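Ferric-siderophore receptor protein (Streptomyces coelicolor, PDB 2X4L) probably binds ferric siderophores as the extracytoplasmic receptor of an iron-uptake transport system. Local coordinates at residues Asn217-Leu222 with Ile294-Glu299; Glu223-Leu228 with Pro309-Leu314; Val201-Ala206 with Val262-Asp267. One frame throughout, in Å; residues are numbered along the deposited sequence.

Contact 1: Asn217-Leu222 with Ile294-Glu299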
ATOM      1  N   ASN A 217       4.766  -7.626 -11.595  1.00 11.24           N
ATOM      2  CA  ASN A 217       6.124  -7.132 -11.393  1.00 11.71           C
ATOM      3  C   ASN A 217       6.177  -5.677 -10.934  1.00 12.48           C
ATOM      4  O   ASN A 217       5.542  -4.805 -11.528  1.00 12.03           O
ATOM      5  CB  ASN A 217       6.953  -7.309 -12.668  1.00 12.44           C
ATOM      6  CG  ASN A 217       8.428  -7.041 -12.445  1.00 15.02           C
ATOM      7  OD1 ASN A 217       9.038  -7.584 -11.523  1.00 18.88           O
ATOM      8  ND2 ASN A 217       9.011  -6.201 -13.293  1.00 15.05           N
ATOM      9  N   LEU A 218       6.926  -5.425  -9.864  1.00 11.74           N
ATOM     10  CA  LEU A 218       7.120  -4.065  -9.371  1.00 11.41           C
ATOM     11  C   LEU A 218       6.301  -3.738  -8.122  1.00 12.87           C
ATOM     12  O   LEU A 218       6.682  -2.866  -7.341  1.00 11.99           O
ATOM     13  CB  LEU A 218       6.813  -3.051 -10.475  1.00 11.57           C
ATOM     14  CG  LEU A 218       7.797  -3.005 -11.647  1.00 12.00           C
ATOM     15  CD1 LEU A 218       7.743  -1.653 -12.342  1.00 12.96           C
ATOM     16  CD2 LEU A 218       9.210  -3.313 -11.175  1.00 13.84           C
ATOM     17  N   SER A 219       5.159  -4.393  -7.954  1.00 11.77           N
ATOM     18  CA  SER A 219       4.298  -4.122  -6.804  1.00 11.15           C
ATOM     19  C   SER A 219       4.597  -5.115  -5.692  1.00 10.99           C
ATOM     20  O   SER A 219       4.795  -6.300  -5.959  1.00 12.71           O
ATOM     21  CB  SER A 219       2.825  -4.203  -7.204  1.00 12.13           C
ATOM     22  OG  SER A 219       2.471  -3.139  -8.071  1.00 11.90           O
ATOM     23  N   VAL A 220       4.639  -4.648  -4.446  1.00 11.29           N
ATOM     24  CA  VAL A 220       4.997  -5.588  -3.334  1.00 11.77           C
ATOM     25  C   VAL A 220       3.916  -6.594  -3.065  1.00 11.52           C
ATOM     26  O   VAL A 220       4.182  -7.768  -2.723  1.00 11.99           O
ATOM     27  CB  VAL A 220       5.461  -4.836  -2.047  1.00 11.32           C
ATOM     28  CG1 VAL A 220       6.775  -4.121  -2.436  1.00 11.47           C
ATOM     29  CG2 VAL A 220       4.407  -3.935  -1.526  1.00 14.20           C
ATOM     30  N   ASP A 221       2.662  -6.159  -3.130  1.00 10.44           N
ATOM     31  CA  ASP A 221       1.535  -7.073  -2.886  1.00 11.12           C
ATOM     32  C   ASP A 221       1.444  -8.110  -3.980  1.00 10.72           C
ATOM     33  O   ASP A 221       1.395  -9.330  -3.701  1.00 10.12           O
ATOM     34  CB  ASP A 221       0.216  -6.341  -2.606  1.00  9.01           C
ATOM     35  CG  ASP A 221      -0.236  -5.477  -3.785  1.00 10.87           C
ATOM     36  OD1 ASP A 221       0.636  -4.921  -4.512  1.00 10.71           O
ATOM     37  OD2 ASP A 221      -1.481  -5.385  -3.926  1.00 10.25           O
ATOM     38  N   LEU A 222       1.367  -7.643  -5.224  1.00 10.29           N
ATOM     39  CA  LEU A 222       1.175  -8.564  -6.343  1.00  9.06           C
ATOM     40  C   LEU A 222       2.316  -9.525  -6.490  1.00 10.07           C
ATOM     41  O   LEU A 222       2.095 -10.664  -6.826  1.00  9.58           O
ATOM     42  CB  LEU A 222       0.875  -7.819  -7.649  1.00 10.43           C
ATOM     43  CG  LEU A 222      -0.254  -6.825  -7.573  1.00  9.08           C
ATOM     44  CD1 LEU A 222      -0.439  -6.189  -8.988  1.00 10.55           C
ATOM     45  CD2 LEU A 222      -1.554  -7.501  -7.090  1.00 12.46           C
ATOM     46  N   ILE A 294     -13.185  -7.478  -5.576  1.00 10.74           N
ATOM     47  CA  ILE A 294     -12.811  -7.057  -4.255  1.00 10.00           C
ATOM     48  C   ILE A 294     -11.869  -5.936  -4.273  1.00  9.75           C
ATOM     49  O   ILE A 294     -11.411  -5.517  -5.368  1.00 10.26           O
ATOM     50  CB  ILE A 294     -12.176  -8.242  -3.464  1.00 10.95           C
ATOM     51  CG1 ILE A 294     -10.899  -8.772  -4.098  1.00 10.14           C
ATOM     52  CG2 ILE A 294     -13.241  -9.359  -3.207  1.00 13.11           C
ATOM     53  CD1 ILE A 294     -10.038  -9.636  -3.079  1.00 12.55           C
ATOM     54  N   ALA A 295     -11.386  -5.442  -3.132  1.00 10.34           N
ATOM     55  CA  ALA A 295     -10.351  -4.400  -3.108  1.00  8.65           C
ATOM     56  C   ALA A 295      -8.957  -4.965  -3.289  1.00  9.34           C
ATOM     57  O   ALA A 295      -8.677  -6.119  -2.930  1.00 11.26           O
ATOM     58  CB  ALA A 295     -10.438  -3.662  -1.763  1.00 10.78           C
ATOM     59  N   ARG A 296      -8.102  -4.123  -3.860  1.00  9.37           N
ATOM     60  CA  ARG A 296      -6.696  -4.265  -3.801  1.00  8.49           C
ATOM     61  C   ARG A 296      -6.149  -3.025  -3.059  1.00  8.86           C
ATOM     62  O   ARG A 296      -6.651  -1.926  -3.350  1.00 10.00           O
ATOM     63  CB  ARG A 296      -6.068  -4.217  -5.209  1.00  9.00           C
ATOM     64  CG  ARG A 296      -4.505  -4.311  -5.143  1.00  9.88           C
ATOM     65  CD  ARG A 296      -3.819  -4.113  -6.524  1.00 10.33           C
ATOM     66  NE  ARG A 296      -2.399  -4.048  -6.270  1.00  9.13           N
ATOM     67  CZ  ARG A 296      -1.544  -3.413  -7.070  1.00  9.55           C
ATOM     68  NH1 ARG A 296      -1.974  -2.757  -8.190  1.00 11.23           N
ATOM     69  NH2 ARG A 296      -0.257  -3.311  -6.657  1.00  9.62           N
ATOM     70  N   SER A 297      -5.103  -3.201  -2.227  1.00  9.26           N
ATOM     71  CA  SER A 297      -4.411  -2.039  -1.649  1.00  8.27           C
ATOM     72  C   SER A 297      -3.035  -1.912  -2.306  1.00  9.09           C
ATOM     73  O   SER A 297      -2.077  -2.589  -1.884  1.00  9.49           O
ATOM     74  CB  SER A 297      -4.271  -2.257  -0.137  1.00  7.71           C
ATOM     75  OG  SER A 297      -5.531  -2.228   0.475  1.00  9.47           O
ATOM     76  N   PRO A 298      -2.900  -1.083  -3.376  1.00  8.84           N
ATOM     77  CA  PRO A 298      -1.583  -1.013  -4.024  1.00  9.11           C
ATOM     78  C   PRO A 298      -0.542  -0.351  -3.121  1.00  8.43           C
ATOM     79  O   PRO A 298       0.619  -0.448  -3.399  1.00 10.03           O
ATOM     80  CB  PRO A 298      -1.821  -0.152  -5.299  1.00  9.04           C
ATOM     81  CG  PRO A 298      -3.340  -0.270  -5.470  1.00  8.85           C
ATOM     82  CD  PRO A 298      -3.901  -0.240  -4.040  1.00  8.82           C
ATOM     83  N   GLU A 299      -0.996   0.315  -2.052  1.00  8.85           N
ATOM     84  CA  GLU A 299      -0.063   0.821  -0.989  1.00  8.04           C
ATOM     85  C   GLU A 299      -0.430   0.097   0.306  1.00  9.95           C
ATOM     86  O   GLU A 299      -1.120   0.669   1.181  1.00  9.45           O
ATOM     87  CB  GLU A 299      -0.235   2.307  -0.780  1.00  8.17           C
ATOM     88  CG  GLU A 299       0.229   3.074  -2.055  1.00  9.48           C
ATOM     89  CD  GLU A 299       0.282   4.559  -1.828  1.00  7.78           C
ATOM     90  OE1 GLU A 299       0.842   5.012  -0.810  1.00  9.58           O
ATOM     91  OE2 GLU A 299      -0.298   5.306  -2.672  1.00 10.36           O
TER
HETATM   92  O   HOH W   1       2.303  -0.952  -5.738  1.00 12.01           O
HETATM   93  O   HOH W   2      -3.901  -5.811  -2.005  1.00 11.73           O
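Arg296 and Asp221 form a buried salt bridge between strand 293-296 and the first turn of helix 220-227, two elements of the same lobe in a bilobal solute-binding protein. The guanidinium grips the carboxylate side-on with two nitrogens. Arg296 NE donates to Asp221 OD2 over 2.9 Å in an almost straight bond (176°), and Arg296 NH2 donates to Asp221 OD1 over 2.8 Å. Each oxygen takes its arginine hydrogen on the syn lone pair, and the carboxylate and guanidinium planes are only 12° apart, nearly coplanar. Arg296 reaches this position as an extended chain from CG to NE, with CG anti to the backbone N (chi1 178°). The start of the helix may also favour the negative charge of Asp221.

Apolar groups sandwich the guanidinium. Leu222 CD1 lies over the centre of one face, 3.6 Å from Arg296 CZ, while Pro298 CB, from the loop that follows the strand, stands over the opposite face. Together with the paired carboxylate, they leave the group little freedom to turn. The remaining nitrogen, NH1, makes a weak hydrogen bond to Ser214.

Two waters extend the polar network. One donates to Pro298 O and also bonds Ser219 OG, which belongs to the residue just before the helix. The other donates to Asp221 OD2 at 3.1 Å, giving this oxygen a second partner besides Arg296 NE, and accepts a hydrogen bond from Ser297 N at 2.9 Å.

Contact 2: Glu223-Leu228 with Pro309-Leu314; sequences EYFKAL and PLLDNL
Leu228 N donates to Tyr224 O at 2.9 Å and, more weakly, to Phe225 O; this stretch of chain carries the three side chains that meet Leu310, Leu311 and Leu314. No hydrogen bond passes between the two segments, and the contact is wholly apolar. With CG anti to the carbonyl carbon (chi1 -59°), the Phe225 ring is turned into the space between the helices, a face to Leu314 and an edge to Leu310 and Leu311. Leu314 CD2 sits over that face in a CH-pi contact, 3.9 Å from the centroid of the Phe225 ring and 25° off the normal. At the ring edge Leu311 CD2 approaches Phe225 CE1 to 3.7 Å, and Leu310 CB lies 4.1 Å from Phe225 CZ.

The axes of segments 223-227 and 309-314 cross at -50°, with a closest approach of 11.8 Å, a wide spacing filled by the phenyl ring and the leucines. Both belong to the helical layer of the second lobe. The long helix 173-195 flanks them, Tyr224 touching its Ala186 and Leu311 its Phe182.

One methyl, Leu311 CD2, serves several partners at once: besides Phe225 it meets Leu228 CD1 at 3.8 Å and Tyr224 CE2 at 3.9 Å. Leu228 CD1 in turn packs over a face of the Tyr224 ring, toward its rim, one helical turn back along the same chain.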
ATOM      1  N   GLU A 223       3.579  -9.075  -6.266  1.00 10.15           N
ATOM      2  CA  GLU A 223       4.718  -9.994  -6.417  1.00 10.60           C
ATOM      3  C   GLU A 223       4.585 -11.082  -5.375  1.00 10.50           C
ATOM      4  O   GLU A 223       4.886 -12.286  -5.672  1.00 11.45           O
ATOM      5  CB  GLU A 223       6.069  -9.244  -6.227  1.00 10.22           C
ATOM      6  CG  GLU A 223       6.465  -8.483  -7.471  1.00 13.16           C
ATOM      7  CD  GLU A 223       7.936  -8.166  -7.448  1.00 15.92           C
ATOM      8  OE1 GLU A 223       8.716  -8.851  -6.658  1.00 16.09           O
ATOM      9  OE2 GLU A 223       8.363  -7.243  -8.230  1.00 16.34           O
ATOM     10  N   TYR A 224       4.112 -10.744  -4.168  1.00 10.11           N
ATOM     11  CA  TYR A 224       4.000 -11.766  -3.133  1.00 10.68           C
ATOM     12  C   TYR A 224       2.826 -12.739  -3.477  1.00 10.56           C
ATOM     13  O   TYR A 224       3.005 -13.965  -3.405  1.00 10.25           O
ATOM     14  CB  TYR A 224       3.765 -11.107  -1.754  1.00 10.76           C
ATOM     15  CG  TYR A 224       3.731 -12.071  -0.615  1.00 12.03           C
ATOM     16  CD1 TYR A 224       4.695 -13.004  -0.444  1.00 11.53           C
ATOM     17  CD2 TYR A 224       2.715 -11.959   0.400  1.00 14.57           C
ATOM     18  CE1 TYR A 224       4.726 -13.833   0.673  1.00 17.50           C
ATOM     19  CE2 TYR A 224       2.709 -12.869   1.442  1.00 14.58           C
ATOM     20  CZ  TYR A 224       3.734 -13.722   1.632  1.00 15.41           C
ATOM     21  OH  TYR A 224       3.837 -14.660   2.746  1.00 22.47           O
ATOM     22  N   PHE A 225       1.692 -12.183  -3.853  1.00 10.09           N
ATOM     23  CA  PHE A 225       0.523 -13.030  -4.212  1.00 10.84           C
ATOM     24  C   PHE A 225       0.918 -13.992  -5.366  1.00 10.88           C
ATOM     25  O   PHE A 225       0.574 -15.201  -5.354  1.00 10.96           O
ATOM     26  CB  PHE A 225      -0.693 -12.179  -4.670  1.00 10.56           C
ATOM     27  CG  PHE A 225      -1.188 -11.213  -3.652  1.00 10.37           C
ATOM     28  CD1 PHE A 225      -0.994 -11.394  -2.300  1.00 12.15           C
ATOM     29  CD2 PHE A 225      -1.865 -10.086  -4.132  1.00 10.64           C
ATOM     30  CE1 PHE A 225      -1.467 -10.428  -1.350  1.00 11.94           C
ATOM     31  CE2 PHE A 225      -2.345  -9.122  -3.268  1.00  9.99           C
ATOM     32  CZ  PHE A 225      -2.187  -9.296  -1.901  1.00 12.03           C
ATOM     33  N   LYS A 226       1.639 -13.475  -6.353  1.00  9.59           N
ATOM     34  CA  LYS A 226       2.150 -14.325  -7.458  1.00 11.86           C
ATOM     35  C   LYS A 226       3.070 -15.443  -6.967  1.00 12.40           C
ATOM     36  O   LYS A 226       2.946 -16.587  -7.387  1.00 12.56           O
ATOM     37  CB  LYS A 226       2.865 -13.472  -8.522  1.00 13.64           C
ATOM     38  CG  LYS A 226       3.352 -14.334  -9.715  1.00 18.02           C
ATOM     39  CD  LYS A 226       3.901 -13.552 -10.902  1.00 25.04           C
ATOM     40  CE  LYS A 226       3.851 -14.350 -12.328  1.00 26.57           C
ATOM     41  NZ  LYS A 226       2.564 -14.389 -13.185  1.00 23.46           N
ATOM     42  N   ALA A 227       3.959 -15.102  -6.046  1.00 10.65           N
ATOM     43  CA  ALA A 227       4.897 -16.093  -5.470  1.00 10.90           C
ATOM     44  C   ALA A 227       4.128 -17.180  -4.746  1.00 13.73           C
ATOM     45  O   ALA A 227       4.602 -18.348  -4.718  1.00 16.19           O
ATOM     46  CB  ALA A 227       5.867 -15.350  -4.534  1.00 11.07           C
ATOM     47  N   LEU A 228       2.954 -16.813  -4.156  1.00 12.10           N
ATOM     48  CA  LEU A 228       2.146 -17.798  -3.401  1.00 11.92           C
ATOM     49  C   LEU A 228       1.298 -18.600  -4.375  1.00 12.78           C
ATOM     50  O   LEU A 228       0.635 -19.587  -3.967  1.00 14.35           O
ATOM     51  CB  LEU A 228       1.216 -17.071  -2.405  1.00 11.30           C
ATOM     52  CG  LEU A 228       1.997 -16.348  -1.274  1.00 11.76           C
ATOM     53  CD1 LEU A 228       1.012 -15.531  -0.427  1.00 12.46           C
ATOM     54  CD2 LEU A 228       2.606 -17.396  -0.371  1.00 15.18           C
ATOM     55  N   PRO A 309      -5.447  -8.967   6.087  1.00 10.91           N
ATOM     56  CA  PRO A 309      -6.697  -8.987   5.329  1.00 12.21           C
ATOM     57  C   PRO A 309      -6.468  -9.023   3.824  1.00 10.57           C
ATOM     58  O   PRO A 309      -7.306  -9.463   3.048  1.00 11.79           O
ATOM     59  CB  PRO A 309      -7.432  -7.707   5.809  1.00 12.46           C
ATOM     60  CG  PRO A 309      -6.878  -7.429   7.105  1.00 15.51           C
ATOM     61  CD  PRO A 309      -5.436  -7.901   7.118  1.00 12.00           C
ATOM     62  N   LEU A 310      -5.332  -8.497   3.370  1.00  9.76           N
ATOM     63  CA  LEU A 310      -5.106  -8.495   1.944  1.00 10.60           C
ATOM     64  C   LEU A 310      -4.993  -9.971   1.464  1.00 10.37           C
ATOM     65  O   LEU A 310      -5.539 -10.317   0.390  1.00 12.57           O
ATOM     66  CB  LEU A 310      -3.809  -7.757   1.573  1.00 10.29           C
ATOM     67  CG  LEU A 310      -3.635  -6.339   2.087  1.00 10.18           C
ATOM     68  CD1 LEU A 310      -2.324  -5.752   1.611  1.00 12.60           C
ATOM     69  CD2 LEU A 310      -4.880  -5.462   1.674  1.00 10.70           C
ATOM     70  N   LEU A 311      -4.293 -10.796   2.279  1.00  8.73           N
ATOM     71  CA  LEU A 311      -4.209 -12.227   1.954  1.00 11.01           C
ATOM     72  C   LEU A 311      -5.540 -12.966   2.116  1.00 11.37           C
ATOM     73  O   LEU A 311      -5.978 -13.670   1.202  1.00 11.81           O
ATOM     74  CB  LEU A 311      -3.105 -12.891   2.823  1.00 11.11           C
ATOM     75  CG  LEU A 311      -1.723 -12.359   2.615  1.00 11.01           C
ATOM     76  CD1 LEU A 311      -0.902 -12.765   3.799  1.00 12.53           C
ATOM     77  CD2 LEU A 311      -1.169 -12.915   1.334  1.00 13.12           C
ATOM     78  N   ASP A 312      -6.211 -12.732   3.270  1.00 10.41           N
ATOM     79  CA  ASP A 312      -7.533 -13.392   3.486  1.00 11.45           C
ATOM     80  C   ASP A 312      -8.510 -12.972   2.404  1.00 10.53           C
ATOM     81  O   ASP A 312      -9.301 -13.825   1.974  1.00 11.07           O
ATOM     82  CB  ASP A 312      -8.097 -13.022   4.895  1.00 11.82           C
ATOM     83  CG  ASP A 312      -7.514 -13.841   5.983  1.00 15.11           C
ATOM     84  OD1 ASP A 312      -7.166 -15.053   5.792  1.00 14.59           O
ATOM     85  OD2 ASP A 312      -7.418 -13.301   7.132  1.00 17.58           O
ATOM     86  N   ASN A 313      -8.550 -11.675   2.053  1.00 11.01           N
ATOM     87  CA  ASN A 313      -9.634 -11.265   1.132  1.00 10.98           C
ATOM     88  C   ASN A 313      -9.433 -11.919  -0.235  1.00  9.19           C
ATOM     89  O   ASN A 313     -10.395 -12.355  -0.897  1.00  9.85           O
ATOM     90  CB  ASN A 313      -9.653  -9.748   0.922  1.00 11.08           C
ATOM     91  CG  ASN A 313     -10.137  -9.021   2.116  1.00 13.97           C
ATOM     92  OD1 ASN A 313     -10.726  -9.599   3.060  1.00 15.76           O
ATOM     93  ND2 ASN A 313      -9.826  -7.712   2.093  1.00 17.09           N
ATOM     94  N   LEU A 314      -8.199 -11.960  -0.690  1.00  9.72           N
ATOM     95  CA  LEU A 314      -7.903 -12.562  -1.993  1.00 10.90           C
ATOM     96  C   LEU A 314      -8.082 -14.095  -1.957  1.00  9.29           C
ATOM     97  O   LEU A 314      -8.650 -14.671  -2.888  1.00 10.57           O
ATOM     98  CB  LEU A 314      -6.466 -12.151  -2.455  1.00 11.28           C
ATOM     99  CG  LEU A 314      -6.091 -12.758  -3.821  1.00  9.79           C
ATOM    100  CD1 LEU A 314      -7.066 -12.354  -4.960  1.00 10.34           C
ATOM    101  CD2 LEU A 314      -4.754 -12.209  -4.206  1.00 10.82           C
TER

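Contact 3: Val201-Ala206 with Val262-Asp267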
ATOM      1  N   VAL A 201      -6.912 -13.707 -11.918  1.00 11.71           N
ATOM      2  CA  VAL A 201      -7.077 -12.444 -11.185  1.00  9.94           C
ATOM      3  C   VAL A 201      -6.536 -11.252 -11.939  1.00 11.15           C
ATOM      4  O   VAL A 201      -5.375 -11.335 -12.401  1.00 11.38           O
ATOM      5  CB  VAL A 201      -6.323 -12.575  -9.843  1.00  9.13           C
ATOM      6  CG1 VAL A 201      -6.568 -11.245  -9.039  1.00 11.73           C
ATOM      7  CG2 VAL A 201      -6.917 -13.801  -9.071  1.00 12.81           C
ATOM      8  N   LEU A 202      -7.340 -10.184 -12.064  1.00 10.35           N
ATOM      9  CA  LEU A 202      -6.945  -8.996 -12.745  1.00 10.43           C
ATOM     10  C   LEU A 202      -6.838  -7.904 -11.740  1.00  9.17           C
ATOM     11  O   LEU A 202      -7.778  -7.663 -10.931  1.00  9.82           O
ATOM     12  CB  LEU A 202      -7.937  -8.639 -13.824  1.00 11.56           C
ATOM     13  CG  LEU A 202      -7.447  -7.429 -14.654  1.00 14.19           C
ATOM     14  CD1 LEU A 202      -7.946  -7.523 -16.052  1.00 17.69           C
ATOM     15  CD2 LEU A 202      -7.937  -6.154 -14.013  1.00 15.88           C
ATOM     16  N   ALA A 203      -5.698  -7.210 -11.691  1.00  9.08           N
ATOM     17  CA  ALA A 203      -5.466  -6.051 -10.784  1.00  7.56           C
ATOM     18  C   ALA A 203      -5.726  -4.766 -11.570  1.00  8.59           C
ATOM     19  O   ALA A 203      -4.985  -4.456 -12.512  1.00 10.44           O
ATOM     20  CB  ALA A 203      -4.048  -6.078 -10.304  1.00  8.11           C
ATOM     21  N   GLY A 204      -6.748  -4.023 -11.152  1.00  7.82           N
ATOM     22  CA  GLY A 204      -7.109  -2.797 -11.866  1.00  8.97           C
ATOM     23  C   GLY A 204      -7.180  -1.568 -10.959  1.00 10.57           C
ATOM     24  O   GLY A 204      -7.194  -1.691  -9.729  1.00  9.94           O
ATOM     25  N   SER A 205      -7.209  -0.426 -11.629  1.00  9.86           N
ATOM     26  CA  SER A 205      -7.399   0.846 -10.917  1.00 10.15           C
ATOM     27  C   SER A 205      -8.188   1.739 -11.842  1.00 11.02           C
ATOM     28  O   SER A 205      -7.843   1.881 -13.012  1.00 12.39           O
ATOM     29  CB  SER A 205      -6.004   1.420 -10.615  1.00 10.55           C
ATOM     30  OG  SER A 205      -6.138   2.662  -9.902  1.00 11.79           O
ATOM     31  N   ALA A 206      -9.179   2.367 -11.285  1.00 11.67           N
ATOM     32  CA  ALA A 206     -10.094   3.142 -12.147  1.00 11.87           C
ATOM     33  C   ALA A 206      -9.888   4.664 -12.031  1.00 11.88           C
ATOM     34  O   ALA A 206      -9.788   5.179 -10.937  1.00 14.79           O
ATOM     35  CB  ALA A 206     -11.568   2.749 -11.856  1.00 12.35           C
ATOM     36  N   VAL A 262     -11.661 -12.935 -11.203  1.00 10.98           N
ATOM     37  CA  VAL A 262     -11.715 -12.102  -9.988  1.00 11.04           C
ATOM     38  C   VAL A 262     -10.989 -10.811 -10.366  1.00 10.34           C
ATOM     39  O   VAL A 262      -9.880 -10.858 -10.970  1.00 11.12           O
ATOM     40  CB  VAL A 262     -10.954 -12.763  -8.810  1.00 10.67           C
ATOM     41  CG1 VAL A 262     -10.850 -11.796  -7.660  1.00 13.66           C
ATOM     42  CG2 VAL A 262     -11.686 -14.029  -8.422  1.00 12.76           C
ATOM     43  N   ILE A 263     -11.606  -9.678 -10.066  1.00 10.55           N
ATOM     44  CA  ILE A 263     -10.909  -8.357 -10.251  1.00 10.70           C
ATOM     45  C   ILE A 263     -10.658  -7.738  -8.886  1.00 10.00           C
ATOM     46  O   ILE A 263     -11.582  -7.695  -8.047  1.00 10.94           O
ATOM     47  CB  ILE A 263     -11.764  -7.457 -11.120  1.00 11.09           C
ATOM     48  CG1 ILE A 263     -12.039  -8.136 -12.427  1.00 13.22           C
ATOM     49  CG2 ILE A 263     -11.036  -6.081 -11.295  1.00 10.80           C
ATOM     50  CD1 ILE A 263     -13.040  -7.275 -13.386  1.00 15.04           C
ATOM     51  N   ILE A 264      -9.395  -7.289  -8.658  1.00  8.48           N
ATOM     52  CA  ILE A 264      -9.024  -6.613  -7.433  1.00  8.45           C
ATOM     53  C   ILE A 264      -8.767  -5.153  -7.782  1.00  9.43           C
ATOM     54  O   ILE A 264      -7.907  -4.869  -8.673  1.00 10.26           O
ATOM     55  CB  ILE A 264      -7.901  -7.318  -6.717  1.00  8.42           C
ATOM     56  CG1 ILE A 264      -6.529  -7.331  -7.451  1.00  8.91           C
ATOM     57  CG2 ILE A 264      -8.367  -8.859  -6.516  1.00 10.85           C
ATOM     58  CD1 ILE A 264      -5.326  -7.938  -6.661  1.00 10.35           C
ATOM     59  N   MET A 265      -9.574  -4.246  -7.217  1.00  8.47           N
ATOM     60  CA  MET A 265      -9.554  -2.840  -7.627  1.00  8.81           C
ATOM     61  C   MET A 265      -8.920  -1.956  -6.545  1.00  8.83           C
ATOM     62  O   MET A 265      -9.293  -1.987  -5.381  1.00  9.81           O
ATOM     63  CB  MET A 265     -10.984  -2.345  -7.858  1.00 11.51           C
ATOM     64  CG  MET A 265     -11.615  -2.953  -9.166  1.00 12.47           C
ATOM     65  SD  MET A 265     -10.773  -2.576 -10.623  1.00 10.37           S
ATOM     66  CE  MET A 265     -11.060  -0.801 -10.737  1.00 13.66           C
ATOM     67  N   ASP A 266      -8.024  -1.092  -7.009  1.00  8.08           N
ATOM     68  CA  ASP A 266      -7.360  -0.083  -6.200  1.00  8.49           C
ATOM     69  C   ASP A 266      -8.391   0.599  -5.274  1.00  8.52           C
ATOM     70  O   ASP A 266      -9.441   1.120  -5.733  1.00 10.37           O
ATOM     71  CB  ASP A 266      -6.795   0.953  -7.186  1.00  9.61           C
ATOM     72  CG  ASP A 266      -5.755   1.906  -6.589  1.00  8.41           C
ATOM     73  OD1 ASP A 266      -5.698   2.138  -5.396  1.00 10.34           O
ATOM     74  OD2 ASP A 266      -5.039   2.428  -7.476  1.00  9.64           O
ATOM     75  N   ASP A 267      -8.019   0.669  -4.009  1.00  9.00           N
ATOM     76  CA  ASP A 267      -8.850   1.238  -2.980  1.00  9.66           C
ATOM     77  C   ASP A 267      -8.530   2.696  -2.587  1.00  9.12           C
ATOM     78  O   ASP A 267      -9.210   3.263  -1.680  1.00 11.79           O
ATOM     79  CB  ASP A 267      -8.767   0.355  -1.756  1.00 10.80           C
ATOM     80  CG  ASP A 267      -7.372   0.235  -1.176  1.00 11.28           C
ATOM     81  OD1 ASP A 267      -6.408   0.785  -1.666  1.00  9.80           O
ATOM     82  OD2 ASP A 267      -7.313  -0.451  -0.057  1.00 11.45           O
TER
HETATM   83  O   HOH W   3     -10.077   1.688  -8.568  1.00  7.54           O
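Strands 200-206 and 262-266 run parallel in register from Val201 beside Val262 to Gly204 beside Met265, their short axes 4.6 Å apart and twisted by 33°. Leu202 and Gly204 provide the bonding on one strand: Leu202 N donates to Val262 O and Gly204 N to Ile264 O, while Leu202 O and Gly204 O accept from Ile264 N and Asp266 N. Beyond this ladder a water bridges Ala206 N and Asp266 O, accepting from the first and donating to the second.

Val201, Ala203, Val262 and Ile264 share one face of the sheet. Val201 and Val262 lie side by side there, Val201 CG1 meets Ile264 CG2 at 3.9 Å, and Ala203 CB rests 4.0 Å from Ile264 CG1. On the other face Leu202 CD2 is 4.1 Å from Ile263 CG2. Met265 bends at both chi2 (-60°) and chi3, curling back over Gly204. Its SD comes 3.7 Å from Gly204 C, and the terminal CE carries on to Ala206 CB at 3.8 Å. The missing side chain of Gly204 makes this close passage of the sulfur possible.

At the C-terminal ends of the strands the chemistry turns polar. Ser205 OG donates to Asp266 OD2 over 2.7 Å, meeting the oxygen on its anti side and 26° out of the carboxylate plane. The same oxygen forms a salt bridge with Arg268, so it is held by two partners.

Strand 262-266 also pairs in parallel with strand 293-296, whereas 200-206 pairs antiparallel with 210-214. The contact thus lies in the parallel part of a mixed sheet, flanked by helices, as in the alpha/beta lobes of periplasmic-type binding proteins.

All three contacts are buried and belong to the same lobe, but each joins a different kind of element: strand to strand, helix to helix, and helix to strand. Contact 3 lies within the sheet and relies on backbone bonding; contact 2 joins two helices through apolar side chains alone; contact 1 uses an ionic pair with waters beside it. Helix 220-227 serves both contact 1 and contact 2, and Glu223 OE2 probably bonds Leu218 N between them. Contacts 1 and 3 meet through neighbouring strands, where Arg296 N probably bonds Met265 O and Ser297 OG Asp267 OD2. Leu314 of contact 2 reaches the Val201 and Ile264 face of contact 3, so helices and sheet share one interior.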